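Local coordinates for protein uncharacterized ACR, COG1565 superfamily (Burkholderia thailandensis, PDB 4F3N) that is of unknown function but has a methyltransferase fold, binds S-adenosyl-L-homocysteine and may methylate arginine side chains of proteins, at residues G359-A364 / D421-G426. Numbering follows the deposited sequence.
Sequences GYTSQA and DAFARG. With SO4 (sulfate ion), chain C.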
ATOM      1  N   GLY A 359      15.816   7.003   0.018  1.00 10.01           N
ATOM      2  CA  GLY A 359      16.045   6.305  -1.232  1.00  9.88           C
ATOM      3  C   GLY A 359      14.761   6.000  -1.963  1.00  9.57           C
ATOM      4  O   GLY A 359      13.686   6.125  -1.385  1.00  9.09           O
ATOM      5  N   TYR A 360      14.901   5.561  -3.212  1.00  9.47           N
ATOM      6  CA  TYR A 360      13.807   5.117  -4.102  1.00  9.25           C
ATOM      7  C   TYR A 360      14.411   4.160  -5.135  1.00  9.36           C
ATOM      8  O   TYR A 360      15.309   4.549  -5.872  1.00  9.98           O
ATOM      9  CB  TYR A 360      13.087   6.292  -4.794  1.00  9.55           C
ATOM     10  CG  TYR A 360      12.218   5.823  -5.878  1.00  9.28           C
ATOM     11  CD1 TYR A 360      11.036   5.176  -5.592  1.00  9.16           C
ATOM     12  CD2 TYR A 360      12.615   5.900  -7.188  1.00  9.39           C
ATOM     13  CE1 TYR A 360      10.255   4.651  -6.594  1.00  8.95           C
ATOM     14  CE2 TYR A 360      11.839   5.385  -8.191  1.00  9.19           C
ATOM     15  CZ  TYR A 360      10.656   4.762  -7.888  1.00  9.10           C
ATOM     16  OH  TYR A 360       9.869   4.203  -8.854  1.00  9.36           O
ATOM     17  N   THR A 361      13.948   2.916  -5.158  1.00  8.65           N
ATOM     18  CA  THR A 361      14.441   1.966  -6.131  1.00  9.02           C
ATOM     19  C   THR A 361      13.435   0.848  -6.295  1.00  8.50           C
ATOM     20  O   THR A 361      12.377   0.860  -5.639  1.00  8.49           O
ATOM     21  CB  THR A 361      15.853   1.452  -5.765  1.00  9.11           C
ATOM     22  OG1 THR A 361      16.419   0.799  -6.916  1.00 10.32           O
ATOM     23  CG2 THR A 361      15.782   0.522  -4.563  1.00  9.32           C
ATOM     24  N   SER A 362      13.711  -0.098  -7.182  1.00  8.50           N
ATOM     25  CA  SER A 362      12.793  -1.213  -7.385  1.00  8.34           C
ATOM     26  C   SER A 362      12.933  -2.198  -6.227  1.00  7.82           C
ATOM     27  O   SER A 362      13.948  -2.267  -5.545  1.00  7.54           O
ATOM     28  CB  SER A 362      13.022  -1.890  -8.722  1.00  8.55           C
ATOM     29  OG  SER A 362      14.163  -2.715  -8.690  1.00  8.27           O
ATOM     30  N   GLN A 363      11.869  -2.936  -5.934  1.00  7.80           N
ATOM     31  CA  GLN A 363      11.980  -3.991  -4.918  1.00  7.45           C
ATOM     32  C   GLN A 363      13.125  -4.946  -5.211  1.00  7.53           C
ATOM     33  O   GLN A 363      13.820  -5.371  -4.304  1.00  7.39           O
ATOM     34  CB  GLN A 363      10.666  -4.801  -4.870  1.00  7.25           C
ATOM     35  CG  GLN A 363      10.739  -5.968  -3.904  1.00  7.30           C
ATOM     36  CD  GLN A 363       9.370  -6.515  -3.573  1.00  7.34           C
ATOM     37  OE1 GLN A 363       8.621  -5.898  -2.828  1.00  7.53           O
ATOM     38  NE2 GLN A 363       9.034  -7.699  -4.125  1.00  7.33           N
ATOM     39  N   ALA A 364      13.317  -5.316  -6.471  1.00  7.92           N
ATOM     40  CA  ALA A 364      14.453  -6.200  -6.811  1.00  8.33           C
ATOM     41  C   ALA A 364      15.787  -5.624  -6.357  1.00  8.79           C
ATOM     42  O   ALA A 364      16.579  -6.289  -5.687  1.00  8.20           O
ATOM     43  CB  ALA A 364      14.520  -6.492  -8.304  1.00  8.68           C
ATOM     44  N   ASP A 421      22.756   0.763   2.907  1.00 13.89           N
ATOM     45  CA  ASP A 421      23.282  -0.235   1.957  1.00 15.43           C
ATOM     46  C   ASP A 421      22.163  -0.648   0.999  1.00 13.48           C
ATOM     47  O   ASP A 421      22.395  -0.879  -0.187  1.00 12.93           O
ATOM     48  CB  ASP A 421      23.831  -1.460   2.710  1.00 17.41           C
ATOM     49  CG  ASP A 421      25.070  -1.122   3.568  1.00 20.96           C
ATOM     50  OD1 ASP A 421      25.579   0.011   3.487  1.00 26.76           O
ATOM     51  OD2 ASP A 421      25.507  -1.984   4.342  1.00 23.44           O
ATOM     52  N   ALA A 422      20.932  -0.720   1.496  1.00 12.42           N
ATOM     53  CA  ALA A 422      19.836  -1.167   0.625  1.00 11.68           C
ATOM     54  C   ALA A 422      19.557  -0.292  -0.577  1.00 11.69           C
ATOM     55  O   ALA A 422      19.003  -0.801  -1.571  1.00 11.54           O
ATOM     56  CB  ALA A 422      18.559  -1.394   1.424  1.00 11.35           C
ATOM     57  N   PHE A 423      19.962   0.978  -0.524  1.00 12.46           N
ATOM     58  CA  PHE A 423      19.755   1.910  -1.617  1.00 13.32           C
ATOM     59  C   PHE A 423      21.077   2.336  -2.275  1.00 15.22           C
ATOM     60  O   PHE A 423      21.059   3.188  -3.179  1.00 17.67           O
ATOM     61  CB  PHE A 423      19.033   3.178  -1.137  1.00 13.05           C
ATOM     62  CG  PHE A 423      17.601   2.972  -0.655  1.00 12.13           C
ATOM     63  CD1 PHE A 423      16.570   2.692  -1.544  1.00 11.76           C
ATOM     64  CD2 PHE A 423      17.296   3.086   0.685  1.00 11.73           C
ATOM     65  CE1 PHE A 423      15.263   2.548  -1.087  1.00 11.59           C
ATOM     66  CE2 PHE A 423      15.995   2.922   1.162  1.00 11.57           C
ATOM     67  CZ  PHE A 423      14.978   2.659   0.270  1.00 11.44           C
ATOM     68  N   ALA A 424      22.212   1.765  -1.869  1.00 16.60           N
ATOM     69  CA  ALA A 424      23.553   2.305  -2.300  1.00 17.45           C
ATOM     70  C   ALA A 424      23.975   1.948  -3.731  1.00 19.15           C
ATOM     71  O   ALA A 424      24.934   2.520  -4.280  1.00 22.77           O
ATOM     72  CB  ALA A 424      24.641   1.868  -1.315  1.00 18.12           C
ATOM     73  N   ARG A 425      23.347   0.969  -4.337  1.00 17.48           N
ATOM     74  CA  ARG A 425      23.579   0.674  -5.752  1.00 16.90           C
ATOM     75  C   ARG A 425      22.245   0.770  -6.474  1.00 16.32           C
ATOM     76  O   ARG A 425      21.236   0.234  -5.995  1.00 15.53           O
ATOM     77  CB  ARG A 425      24.221  -0.726  -5.918  1.00 17.74           C
ATOM     78  N   GLY A 426      22.193   1.544  -7.557  1.00 14.31           N
ATOM     79  CA  GLY A 426      21.028   1.536  -8.436  1.00 14.62           C
ATOM     80  C   GLY A 426      19.882   2.368  -7.916  1.00 14.29           C
ATOM     81  O   GLY A 426      18.719   2.094  -8.246  1.00 14.84           O
TER
HETATM   82  S   SO4 C 502      24.767   3.135  -9.248  1.00 58.04           S
HETATM   83  O1  SO4 C 502      23.429   3.610  -9.689  1.00 62.54           O
HETATM   84  O2  SO4 C 502      25.611   2.950 -10.459  1.00 61.87           O
HETATM   85  O3  SO4 C 502      25.344   4.128  -8.317  1.00 58.78           O
HETATM   86  O4  SO4 C 502      24.674   1.825  -8.573  1.00 54.80           O
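Phe-423 lays one face of its ring over the backbone of Gly-359: the glycine CA stands 3.6 Å from the ring centroid and 11° off the ring normal, a CH-pi contact centred on the ring. With CG anti to its own carbonyl carbon (chi1 -66°), the ring reaches across to strand 356-362, its CE1 lying 3.6 Å from Gly-359 C. It extends toward the amide of Tyr-360, whose N approaches obliquely. Because Gly-359 has no side chain, the ring can settle directly on the main chain. Thr-361 adds its methyl, CG2, obliquely to the ring, 3.8 Å from Phe-423 CD1. Phe-366 of helix 363-369 meets the same ring edge-to-face, and Val-409, Ala-411 and Phe-295 also touch it, so the aromatic group is buried between the sheet and helix 363-369. This is the edge of the mixed seven-stranded sheet of a methyltransferase-like fold, where 356-362 is outermost within the chain and pairs antiparallel with strand 407-414; the loop after 407-414, which carries 421-426, folds back against the edge strand. Two residues on from Phe-423, the backbone O of Arg-425 accepts a hydrogen bond from Asn-369 ND2, which also reaches back to Ala-422 O, tying the turn to the end of helix 363-369. At Gly-426 the chain comes back to the strand: a chi1 of -165° swings Thr-361 OG1 away from its own N and toward the loop, while the methyl turns to the ring. The hydroxyl donates a hydrogen bond from Thr-361 OG1 to Gly-426 O at 3.0 Å, approaching from above the carbonyl plane. On its amide side, Gly-426 N binds O4 of a sulfate, probably from the crystallisation liquor, at 2.7 Å.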